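Local structure of uncharacterized protein conserved in bacteria (Streptococcus suis, 4FZ4) at residues E44-G49 with N74-Q79; I80-Y85 with R127-R132; N84-V89 with L110-G115. The protein belongs to a surface antigen that mediates attachment of the pathogen to host cells, probably by binding glycosaminoglycans through this helical domain. All coordinates share one frame; numbering follows the deposited sequence.

Contact 1 (E44-G49 with N74-Q79). With NO3 (nitrate ion), chain D.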
loop_
_atom_site.group_PDB
_atom_site.type_symbol
_atom_site.label_atom_id
_atom_site.label_comp_id
_atom_site.label_asym_id
_atom_site.label_seq_id
_atom_site.Cartn_x
_atom_site.Cartn_y
_atom_site.Cartn_z
ATOM N N GLU A 44 9.976 3.581 -5.369
ATOM C CA GLU A 44 10.090 5.017 -5.153
ATOM C C GLU A 44 9.438 5.450 -3.857
ATOM O O GLU A 44 10.013 6.237 -3.100
ATOM C CB GLU A 44 9.460 5.777 -6.321
ATOM C CG GLU A 44 10.116 5.473 -7.646
ATOM C CD GLU A 44 11.599 5.796 -7.640
ATOM O OE1 GLU A 44 11.945 6.996 -7.628
ATOM O OE2 GLU A 44 12.416 4.848 -7.638
ATOM N N PHE A 45 8.228 4.958 -3.608
ATOM C CA PHE A 45 7.532 5.314 -2.377
ATOM C C PHE A 45 8.366 4.808 -1.190
ATOM O O PHE A 45 8.431 5.459 -0.140
ATOM C CB PHE A 45 6.126 4.687 -2.330
ATOM C CG PHE A 45 5.166 5.220 -3.380
ATOM C CD1 PHE A 45 5.103 6.577 -3.674
ATOM C CD2 PHE A 45 4.295 4.365 -4.038
ATOM C CE1 PHE A 45 4.181 7.074 -4.615
ATOM C CE2 PHE A 45 3.369 4.855 -4.977
ATOM C CZ PHE A 45 3.319 6.208 -5.260
ATOM N N LEU A 46 9.013 3.653 -1.365
ATOM C CA LEU A 46 9.844 3.076 -0.296
ATOM C C LEU A 46 11.021 3.988 -0.001
ATOM O O LEU A 46 11.248 4.393 1.146
ATOM C CB LEU A 46 10.360 1.699 -0.698
ATOM C CG LEU A 46 11.305 0.982 0.271
ATOM C CD1 LEU A 46 10.768 0.997 1.688
ATOM C CD2 LEU A 46 11.470 -0.441 -0.200
ATOM N N ARG A 47 11.765 4.312 -1.052
ATOM C CA ARG A 47 12.913 5.190 -0.936
ATOM C C ARG A 47 12.472 6.529 -0.342
ATOM O O ARG A 47 13.102 7.046 0.566
ATOM C CB ARG A 47 13.544 5.392 -2.319
ATOM C CG ARG A 47 14.668 6.422 -2.370
ATOM C CD ARG A 47 15.251 6.523 -3.778
ATOM N NE ARG A 47 14.257 6.919 -4.779
ATOM C CZ ARG A 47 13.703 8.128 -4.851
ATOM N NH1 ARG A 47 14.049 9.071 -3.977
ATOM N NH2 ARG A 47 12.809 8.401 -5.800
ATOM N N ILE A 48 11.370 7.075 -0.843
ATOM C CA ILE A 48 10.863 8.356 -0.354
ATOM C C ILE A 48 10.323 8.279 1.073
ATOM O O ILE A 48 10.553 9.181 1.885
ATOM C CB ILE A 48 9.755 8.880 -1.282
ATOM C CG1 ILE A 48 10.330 9.087 -2.689
ATOM C CG2 ILE A 48 9.168 10.170 -0.720
ATOM C CD1 ILE A 48 9.334 9.588 -3.712
ATOM N N GLY A 49 9.602 7.201 1.370
ATOM C CA GLY A 49 9.038 7.027 2.698
ATOM C C GLY A 49 10.083 6.813 3.780
ATOM O O GLY A 49 9.975 7.380 4.865
ATOM N N ASN A 74 1.704 9.901 6.301
ATOM C CA ASN A 74 0.340 9.407 6.141
ATOM C C ASN A 74 0.117 8.779 4.768
ATOM O O ASN A 74 -0.485 7.714 4.661
ATOM C CB ASN A 74 -0.670 10.531 6.341
ATOM C CG ASN A 74 -0.712 11.023 7.767
ATOM O OD1 ASN A 74 -0.772 10.231 8.711
ATOM N ND2 ASN A 74 -0.695 12.339 7.935
ATOM N N ASP A 75 0.601 9.424 3.713
ATOM C CA ASP A 75 0.412 8.868 2.374
ATOM C C ASP A 75 1.169 7.548 2.257
ATOM O O ASP A 75 0.683 6.599 1.648
ATOM C CB ASP A 75 0.889 9.848 1.291
ATOM C CG ASP A 75 0.108 11.170 1.292
ATOM O OD1 ASP A 75 -0.994 11.238 1.889
ATOM O OD2 ASP A 75 0.596 12.147 0.678
ATOM N N PHE A 76 2.349 7.483 2.869
ATOM C CA PHE A 76 3.169 6.278 2.819
ATOM C C PHE A 76 2.387 5.060 3.304
ATOM O O PHE A 76 2.421 3.986 2.690
ATOM C CB PHE A 76 4.431 6.477 3.664
ATOM C CG PHE A 76 5.458 5.397 3.486
ATOM C CD1 PHE A 76 5.607 4.756 2.258
ATOM C CD2 PHE A 76 6.271 5.008 4.546
ATOM C CE1 PHE A 76 6.544 3.739 2.091
ATOM C CE2 PHE A 76 7.211 3.993 4.395
ATOM C CZ PHE A 76 7.346 3.356 3.166
ATOM N N LYS A 77 1.675 5.239 4.407
ATOM C CA LYS A 77 0.878 4.172 4.979
ATOM C C LYS A 77 -0.072 3.590 3.921
ATOM O O LYS A 77 -0.177 2.373 3.769
ATOM C CB LYS A 77 0.101 4.726 6.168
ATOM C CG LYS A 77 -1.010 3.842 6.678
ATOM C CD LYS A 77 -1.826 4.573 7.732
ATOM C CE LYS A 77 -3.042 3.755 8.122
ATOM N NZ LYS A 77 -3.929 4.486 9.063
ATOM N N TYR A 78 -0.746 4.462 3.177
ATOM C CA TYR A 78 -1.660 4.014 2.135
ATOM C C TYR A 78 -0.924 3.400 0.950
ATOM O O TYR A 78 -1.461 2.525 0.267
ATOM C CB TYR A 78 -2.558 5.176 1.699
ATOM C CG TYR A 78 -3.515 5.564 2.803
ATOM C CD1 TYR A 78 -4.583 4.739 3.139
ATOM C CD2 TYR A 78 -3.287 6.698 3.592
ATOM C CE1 TYR A 78 -5.401 5.021 4.236
ATOM C CE2 TYR A 78 -4.097 6.992 4.697
ATOM C CZ TYR A 78 -5.153 6.145 5.010
ATOM O OH TYR A 78 -5.971 6.424 6.084
ATOM N N GLN A 79 0.310 3.840 0.719
ATOM C CA GLN A 79 1.113 3.291 -0.371
ATOM C C GLN A 79 1.546 1.892 0.037
ATOM O O GLN A 79 1.677 0.995 -0.802
ATOM C CB GLN A 79 2.339 4.170 -0.633
ATOM C CG GLN A 79 1.966 5.555 -1.109
ATOM C CD GLN A 79 3.079 6.566 -0.971
ATOM O OE1 GLN A 79 2.907 7.731 -1.342
ATOM N NE2 GLN A 79 4.223 6.143 -0.431
HETATM N N NO3 D . 6.167 8.459 0.691
HETATM O O1 NO3 D . 6.589 7.283 0.013
HETATM O O2 NO3 D . 6.661 8.752 1.992
HETATM O O3 NO3 D . 5.260 9.355 0.056
#

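Contact 2 (I80-Y85 with R127-R132)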
loop_
_atom_site.group_PDB
_atom_site.type_symbol
_atom_site.label_atom_id
_atom_site.label_comp_id
_atom_site.label_asym_id
_atom_site.label_seq_id
_atom_site.Cartn_x
_atom_site.Cartn_y
_atom_site.Cartn_z
ATOM N N ILE A 80 1.768 1.704 1.333
ATOM C CA ILE A 80 2.156 0.390 1.844
ATOM C C ILE A 80 0.998 -0.588 1.638
ATOM O O ILE A 80 1.201 -1.736 1.230
ATOM C CB ILE A 80 2.486 0.447 3.345
ATOM C CG1 ILE A 80 3.819 1.183 3.546
ATOM C CG2 ILE A 80 2.537 -0.975 3.927
ATOM C CD1 ILE A 80 4.113 1.529 4.997
ATOM N N LYS A 81 -0.221 -0.128 1.918
ATOM C CA LYS A 81 -1.397 -0.974 1.744
ATOM C C LYS A 81 -1.523 -1.453 0.300
ATOM O O LYS A 81 -1.750 -2.640 0.041
ATOM C CB LYS A 81 -2.666 -0.222 2.149
ATOM C CG LYS A 81 -3.211 -0.643 3.502
ATOM C CD LYS A 81 -3.453 -2.152 3.520
ATOM C CE LYS A 81 -3.857 -2.655 4.896
ATOM N NZ LYS A 81 -3.942 -4.148 4.916
ATOM N N VAL A 82 -1.365 -0.528 -0.642
ATOM C CA VAL A 82 -1.465 -0.875 -2.053
ATOM C C VAL A 82 -0.447 -1.950 -2.435
ATOM O O VAL A 82 -0.804 -2.958 -3.046
ATOM C CB VAL A 82 -1.303 0.391 -2.947
ATOM C CG1 VAL A 82 -1.245 0.006 -4.423
ATOM C CG2 VAL A 82 -2.486 1.322 -2.716
ATOM N N GLU A 83 0.813 -1.738 -2.076
ATOM C CA GLU A 83 1.862 -2.710 -2.370
ATOM C C GLU A 83 1.453 -4.043 -1.753
ATOM O O GLU A 83 1.691 -5.111 -2.316
ATOM C CB GLU A 83 3.182 -2.231 -1.760
ATOM C CG GLU A 83 4.256 -3.289 -1.664
ATOM C CD GLU A 83 4.765 -3.768 -3.017
ATOM O OE1 GLU A 83 4.205 -3.354 -4.060
ATOM O OE2 GLU A 83 5.730 -4.566 -3.036
ATOM N N ASN A 84 0.822 -3.972 -0.587
ATOM C CA ASN A 84 0.385 -5.166 0.127
ATOM C C ASN A 84 -0.747 -5.864 -0.641
ATOM O O ASN A 84 -0.675 -7.059 -0.917
ATOM C CB ASN A 84 -0.088 -4.765 1.531
ATOM C CG ASN A 84 -0.253 -5.950 2.452
ATOM O OD1 ASN A 84 -0.779 -6.986 2.056
ATOM N ND2 ASN A 84 0.196 -5.804 3.696
ATOM N N TYR A 85 -1.807 -5.117 -0.953
ATOM C CA TYR A 85 -2.919 -5.663 -1.721
ATOM C C TYR A 85 -2.424 -6.314 -3.004
ATOM O O TYR A 85 -2.816 -7.433 -3.334
ATOM C CB TYR A 85 -3.908 -4.560 -2.098
ATOM C CG TYR A 85 -4.698 -4.008 -0.938
ATOM C CD1 TYR A 85 -4.729 -4.681 0.290
ATOM C CD2 TYR A 85 -5.470 -2.849 -1.080
ATOM C CE1 TYR A 85 -5.505 -4.229 1.336
ATOM C CE2 TYR A 85 -6.261 -2.388 -0.028
ATOM C CZ TYR A 85 -6.273 -3.090 1.176
ATOM O OH TYR A 85 -7.092 -2.688 2.210
ATOM N N ARG A 127 -6.243 8.457 0.487
ATOM C CA ARG A 127 -6.898 7.553 1.429
ATOM C C ARG A 127 -8.253 7.077 0.923
ATOM O O ARG A 127 -8.647 5.929 1.150
ATOM C CB ARG A 127 -7.054 8.196 2.819
ATOM C CG ARG A 127 -7.387 9.677 2.847
ATOM C CD ARG A 127 -7.677 10.134 4.289
ATOM N NE ARG A 127 -7.597 11.590 4.448
ATOM C CZ ARG A 127 -6.471 12.264 4.680
ATOM N NH1 ARG A 127 -5.314 11.615 4.794
ATOM N NH2 ARG A 127 -6.494 13.591 4.776
ATOM N N ASP A 128 -8.958 7.953 0.221
ATOM C CA ASP A 128 -10.272 7.612 -0.312
ATOM C C ASP A 128 -10.199 6.370 -1.210
ATOM O O ASP A 128 -10.877 5.365 -0.959
ATOM C CB ASP A 128 -10.824 8.799 -1.102
ATOM C CG ASP A 128 -12.296 8.647 -1.434
ATOM O OD1 ASP A 128 -12.655 7.712 -2.182
ATOM O OD2 ASP A 128 -13.093 9.472 -0.942
ATOM N N TYR A 129 -9.374 6.445 -2.252
ATOM C CA TYR A 129 -9.218 5.333 -3.185
ATOM C C TYR A 129 -8.772 4.059 -2.490
ATOM O O TYR A 129 -9.211 2.971 -2.844
ATOM C CB TYR A 129 -8.197 5.663 -4.280
ATOM C CG TYR A 129 -7.667 4.420 -4.972
ATOM C CD1 TYR A 129 -8.423 3.751 -5.940
ATOM C CD2 TYR A 129 -6.427 3.885 -4.618
ATOM C CE1 TYR A 129 -7.955 2.571 -6.536
ATOM C CE2 TYR A 129 -5.950 2.720 -5.200
ATOM C CZ TYR A 129 -6.719 2.061 -6.159
ATOM O OH TYR A 129 -6.250 0.883 -6.710
ATOM N N VAL A 130 -7.885 4.194 -1.509
ATOM C CA VAL A 130 -7.387 3.021 -0.802
ATOM C C VAL A 130 -8.393 2.432 0.182
ATOM O O VAL A 130 -8.633 1.226 0.181
ATOM C CB VAL A 130 -6.097 3.341 -0.037
ATOM C CG1 VAL A 130 -5.587 2.079 0.669
ATOM C CG2 VAL A 130 -5.049 3.894 -0.994
ATOM N N ASP A 131 -8.982 3.270 1.026
ATOM C CA ASP A 131 -9.939 2.769 2.005
ATOM C C ASP A 131 -11.249 2.356 1.366
ATOM O O ASP A 131 -12.025 1.612 1.958
ATOM C CB ASP A 131 -10.211 3.809 3.097
ATOM C CG ASP A 131 -9.047 3.959 4.072
ATOM O OD1 ASP A 131 -8.245 3.011 4.207
ATOM O OD2 ASP A 131 -8.942 5.020 4.725
ATOM N N ARG A 132 -11.496 2.833 0.155
ATOM C CA ARG A 132 -12.729 2.495 -0.525
ATOM C C ARG A 132 -12.548 1.602 -1.732
ATOM O O ARG A 132 -12.533 0.386 -1.602
ATOM C CB ARG A 132 -13.472 3.769 -0.924
ATOM C CG ARG A 132 -14.125 4.453 0.254
ATOM C CD ARG A 132 -14.866 5.701 -0.171
ATOM N NE ARG A 132 -15.714 6.203 0.905
ATOM C CZ ARG A 132 -16.828 5.609 1.324
ATOM N NH1 ARG A 132 -17.244 4.482 0.755
ATOM N NH2 ARG A 132 -17.523 6.140 2.320
#

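Contact 3 (N84-V89 with L110-G115)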
loop_
_atom_site.group_PDB
_atom_site.type_symbol
_atom_site.label_atom_id
_atom_site.label_comp_id
_atom_site.label_asym_id
_atom_site.label_seq_id
_atom_site.Cartn_x
_atom_site.Cartn_y
_atom_site.Cartn_z
ATOM N N ASN A 84 0.822 -3.972 -0.587
ATOM C CA ASN A 84 0.385 -5.166 0.127
ATOM C C ASN A 84 -0.747 -5.864 -0.641
ATOM O O ASN A 84 -0.675 -7.059 -0.917
ATOM C CB ASN A 84 -0.088 -4.765 1.531
ATOM C CG ASN A 84 -0.253 -5.950 2.452
ATOM O OD1 ASN A 84 -0.779 -6.986 2.056
ATOM N ND2 ASN A 84 0.196 -5.804 3.696
ATOM N N TYR A 85 -1.807 -5.117 -0.953
ATOM C CA TYR A 85 -2.919 -5.663 -1.721
ATOM C C TYR A 85 -2.424 -6.314 -3.004
ATOM O O TYR A 85 -2.816 -7.433 -3.334
ATOM C CB TYR A 85 -3.908 -4.560 -2.098
ATOM C CG TYR A 85 -4.698 -4.008 -0.938
ATOM C CD1 TYR A 85 -4.729 -4.681 0.290
ATOM C CD2 TYR A 85 -5.470 -2.849 -1.080
ATOM C CE1 TYR A 85 -5.505 -4.229 1.336
ATOM C CE2 TYR A 85 -6.261 -2.388 -0.028
ATOM C CZ TYR A 85 -6.273 -3.090 1.176
ATOM O OH TYR A 85 -7.092 -2.688 2.210
ATOM N N ILE A 86 -1.559 -5.617 -3.731
ATOM C CA ILE A 86 -1.066 -6.165 -4.982
ATOM C C ILE A 86 -0.218 -7.427 -4.789
ATOM O O ILE A 86 -0.325 -8.371 -5.582
ATOM C CB ILE A 86 -0.307 -5.092 -5.797
ATOM C CG1 ILE A 86 -1.292 -3.983 -6.190
ATOM C CG2 ILE A 86 0.261 -5.701 -7.088
ATOM C CD1 ILE A 86 -0.664 -2.852 -6.981
ATOM N N ARG A 87 0.609 -7.462 -3.744
ATOM C CA ARG A 87 1.399 -8.656 -3.489
ATOM C C ARG A 87 0.462 -9.825 -3.244
ATOM O O ARG A 87 0.749 -10.942 -3.663
ATOM C CB ARG A 87 2.314 -8.486 -2.272
ATOM C CG ARG A 87 3.631 -7.786 -2.592
ATOM C CD ARG A 87 4.599 -7.826 -1.421
ATOM N NE ARG A 87 5.539 -6.713 -1.492
ATOM C CZ ARG A 87 6.552 -6.523 -0.654
ATOM N NH1 ARG A 87 6.773 -7.383 0.333
ATOM N NH2 ARG A 87 7.333 -5.459 -0.792
ATOM N N GLN A 88 -0.662 -9.568 -2.572
ATOM C CA GLN A 88 -1.631 -10.631 -2.279
ATOM C C GLN A 88 -2.328 -11.154 -3.532
ATOM O O GLN A 88 -2.428 -12.357 -3.731
ATOM C CB GLN A 88 -2.679 -10.142 -1.271
ATOM C CG GLN A 88 -2.143 -9.948 0.164
ATOM C CD GLN A 88 -3.204 -9.356 1.092
ATOM O OE1 GLN A 88 -4.252 -9.958 1.320
ATOM N NE2 GLN A 88 -2.938 -8.165 1.616
ATOM N N VAL A 89 -2.803 -10.249 -4.381
ATOM C CA VAL A 89 -3.477 -10.653 -5.611
ATOM C C VAL A 89 -2.508 -11.411 -6.518
ATOM O O VAL A 89 -2.873 -12.417 -7.121
ATOM C CB VAL A 89 -4.014 -9.440 -6.369
ATOM C CG1 VAL A 89 -4.716 -9.892 -7.637
ATOM C CG2 VAL A 89 -4.957 -8.661 -5.475
ATOM N N LEU A 110 -7.425 -2.366 -8.791
ATOM C CA LEU A 110 -6.142 -2.335 -8.101
ATOM C C LEU A 110 -4.923 -2.156 -8.981
ATOM O O LEU A 110 -3.988 -1.452 -8.600
ATOM C CB LEU A 110 -5.982 -3.605 -7.252
ATOM C CG LEU A 110 -7.123 -3.854 -6.252
ATOM C CD1 LEU A 110 -7.242 -5.337 -5.938
ATOM C CD2 LEU A 110 -6.896 -3.032 -5.001
ATOM N N LYS A 111 -4.924 -2.787 -10.148
ATOM C CA LYS A 111 -3.781 -2.685 -11.050
ATOM C C LYS A 111 -3.350 -1.240 -11.238
ATOM O O LYS A 111 -4.163 -0.385 -11.560
ATOM C CB LYS A 111 -4.098 -3.306 -12.413
ATOM C CG LYS A 111 -2.917 -3.268 -13.364
ATOM C CD LYS A 111 -3.201 -3.954 -14.691
ATOM C CE LYS A 111 -1.975 -3.860 -15.596
ATOM N NZ LYS A 111 -2.151 -4.572 -16.889
ATOM N N GLN A 112 -2.060 -0.991 -11.029
ATOM C CA GLN A 112 -1.475 0.338 -11.166
ATOM C C GLN A 112 -0.856 0.491 -12.556
ATOM O O GLN A 112 -0.085 -0.366 -12.997
ATOM C CB GLN A 112 -0.388 0.549 -10.105
ATOM C CG GLN A 112 -0.864 0.382 -8.670
ATOM C CD GLN A 112 -1.737 1.525 -8.209
ATOM O OE1 GLN A 112 -1.302 2.678 -8.172
ATOM N NE2 GLN A 112 -2.979 1.216 -7.851
ATOM N N ASP A 113 -1.190 1.589 -13.231
ATOM C CA ASP A 113 -0.683 1.873 -14.577
ATOM C C ASP A 113 -0.523 3.370 -14.770
ATOM O O ASP A 113 -1.172 4.165 -14.083
ATOM C CB ASP A 113 -1.650 1.335 -15.639
ATOM C CG ASP A 113 -1.268 -0.053 -16.139
ATOM O OD1 ASP A 113 -2.111 -0.695 -16.803
ATOM O OD2 ASP A 113 -0.126 -0.501 -15.883
ATOM N N GLU A 114 0.342 3.761 -15.700
ATOM C CA GLU A 114 0.541 5.178 -15.967
ATOM C C GLU A 114 -0.848 5.739 -16.235
ATOM O O GLU A 114 -1.602 5.205 -17.053
ATOM C CB GLU A 114 1.458 5.380 -17.178
ATOM C CG GLU A 114 2.051 6.798 -17.320
ATOM C CD GLU A 114 1.069 7.811 -17.859
ATOM O OE1 GLU A 114 0.407 7.514 -18.876
ATOM O OE2 GLU A 114 0.965 8.913 -17.276
ATOM N N GLY A 115 -1.190 6.810 -15.531
ATOM C CA GLY A 115 -2.507 7.400 -15.680
ATOM C C GLY A 115 -3.354 6.982 -14.493
ATOM O O GLY A 115 -3.690 7.810 -13.647
#

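Contact 1 (E44-G49 with N74-Q79)
A nitrate ion, probably carried over from the crystallisation liquor, is lodged where Phe45, Gly49, Phe76 and Gln79 meet between two antiparallel helices of an all-helical domain. The helix axes run at 148° to each other and come within 10.3 Å, a spacing that aromatic side chains can fill. Gln79, extended beyond CG, lays its amide over one face of the Phe45 ring: the two planes are 23° apart, and Gln79 CG stands 3.9 Å from the centroid of the Phe45 ring in a CH-pi contact. The amide is thus stacked on the ring while its NE2 remains available to the anion. Phe76 has CG anti to its backbone N, which swings the ring across to the other helix, with one face against Gly49. There Gly49 CA sits 3.8 Å from the centroid of the Phe76 ring, almost straight above the ring centre, and the missing side chain is what lets ring and backbone come so close. Leu46 CD1 adds a looser apolar touch at Phe76 CZ, and Leu16 and Leu20 of helix 3-23 also pack on Phe76. The ion itself is gripped by Gln79 NE2, which donates to NO3 O1 over 2.7 Å at an N-H...acceptor angle of 157°.

Contact 2 (I80-Y85 with R127-R132)
Apolar contact between Val82 and Val130 forms the middle of this interface and illustrates how beta-branched side chains can pair two helical segments that share no hydrogen bond. Val82 CG2 meets Val130 CG2 at 4.0 Å, branch against branch, close to the point where the backbones are nearest, the CA atoms of Val82 and Val130 being 7.2 Å apart. Val130 points its side chain at the opposing helix, and with CG1 anti to the backbone N (chi1 -179°) its two methyls divide the work: CG2 takes Val82, whereas CG1 reaches Lys81 CB at 4.0 Å. Lys81 therefore contributes only the root of its side chain; the chain bends at chi2 and carries the amine away from the interface.

The aromatic contacts are looser and made at ring edges. Val82 CG2 approaches the edge of the Tyr129 ring, 4.5 Å from CE2, and Tyr85 brings its own edge toward the backbone of the other helix, with CE2 4.3 Å from Val130 O.

Polar groups are served from outside the two segments. Ser135 OG is hydrogen-bonded both to Tyr85 OH and to Val130 O, so one hydroxyl links the two helices just beyond the valine pair. Tyr129 OH bonds to His109 O, tying helix 123-152 to the end of helix 100-110, and Ile118 of the intervening loop packs on both Val82 and Tyr129.

The axes pass 10.6 Å apart, with N-to-C directions inclined by 36°, and a wider pi-type turn occurs at 130-132. Four of the five touching residues are buried near the centre of the chain, an arrangement typical of the hydrophobic core of an alpha-helical bundle.

Contact 3 (N84-V89 with L110-G115)
With CG anti to its carbonyl carbon (chi1 -55°), Leu110 spreads its two methyls over successive turns of the helix, one toward Tyr85 and the other toward Val89. Ile86, its chain extended, carries CD1 to the loop backbone and Gln112 rather than to the leucine methyls.

Leu110 CD2 lies 4.2 Å from Tyr85 CD2, its side chain at about a right angle to that of the tyrosine. Its other branch, CD1, comes within 4.1 Å of Val89 CG2. Ile86 CD1 rests 3.7 Å from Gln112 CG and 4.0 Å from Leu110 O.

The polar contacts of the loop are made by the Gln112 amide. Gln112 folds back, its NE2 donating to Leu110 O over 2.9 Å at an N-H...acceptor angle of 161°; the donor is tilted 28° from the carbonyl plane. The other end of the amide, OE1, accepts from Ile118 N, so both amide atoms are engaged and the group's rotation is fixed within the loop.

The loop thus leaves helix 100-110 directly against helix 66-95. Ala134 of helix 123-152 packs on Leu110, Gln38 of helix 36-55 touches both Ile86 and Gln112, and Ile102 and Tyr106 of helix 100-110 pack on Val89.

Overall arrangement
From the N terminus, helix 3-23 leads to helix 36-55, and contact 1 closes the first loop by setting that helix against the antiparallel helix 66-95. Contacts 2 and 3 both set out from the same stretch of helix 66-95, sharing Asn84 and Tyr85; contact 3 closes the shorter excursion, through helix 100-110, before the chain goes on to close contact 2 at helix 123-152. Contact 1 is in series with both. Tyr78, on segment 74-79 of contact 1, packs on Arg127, Val130 and Asp131 of contact 2, while Tyr129 packs against Leu110 and Gln112 of contact 3. Helix 66-95 is thereby the common element of all three contacts.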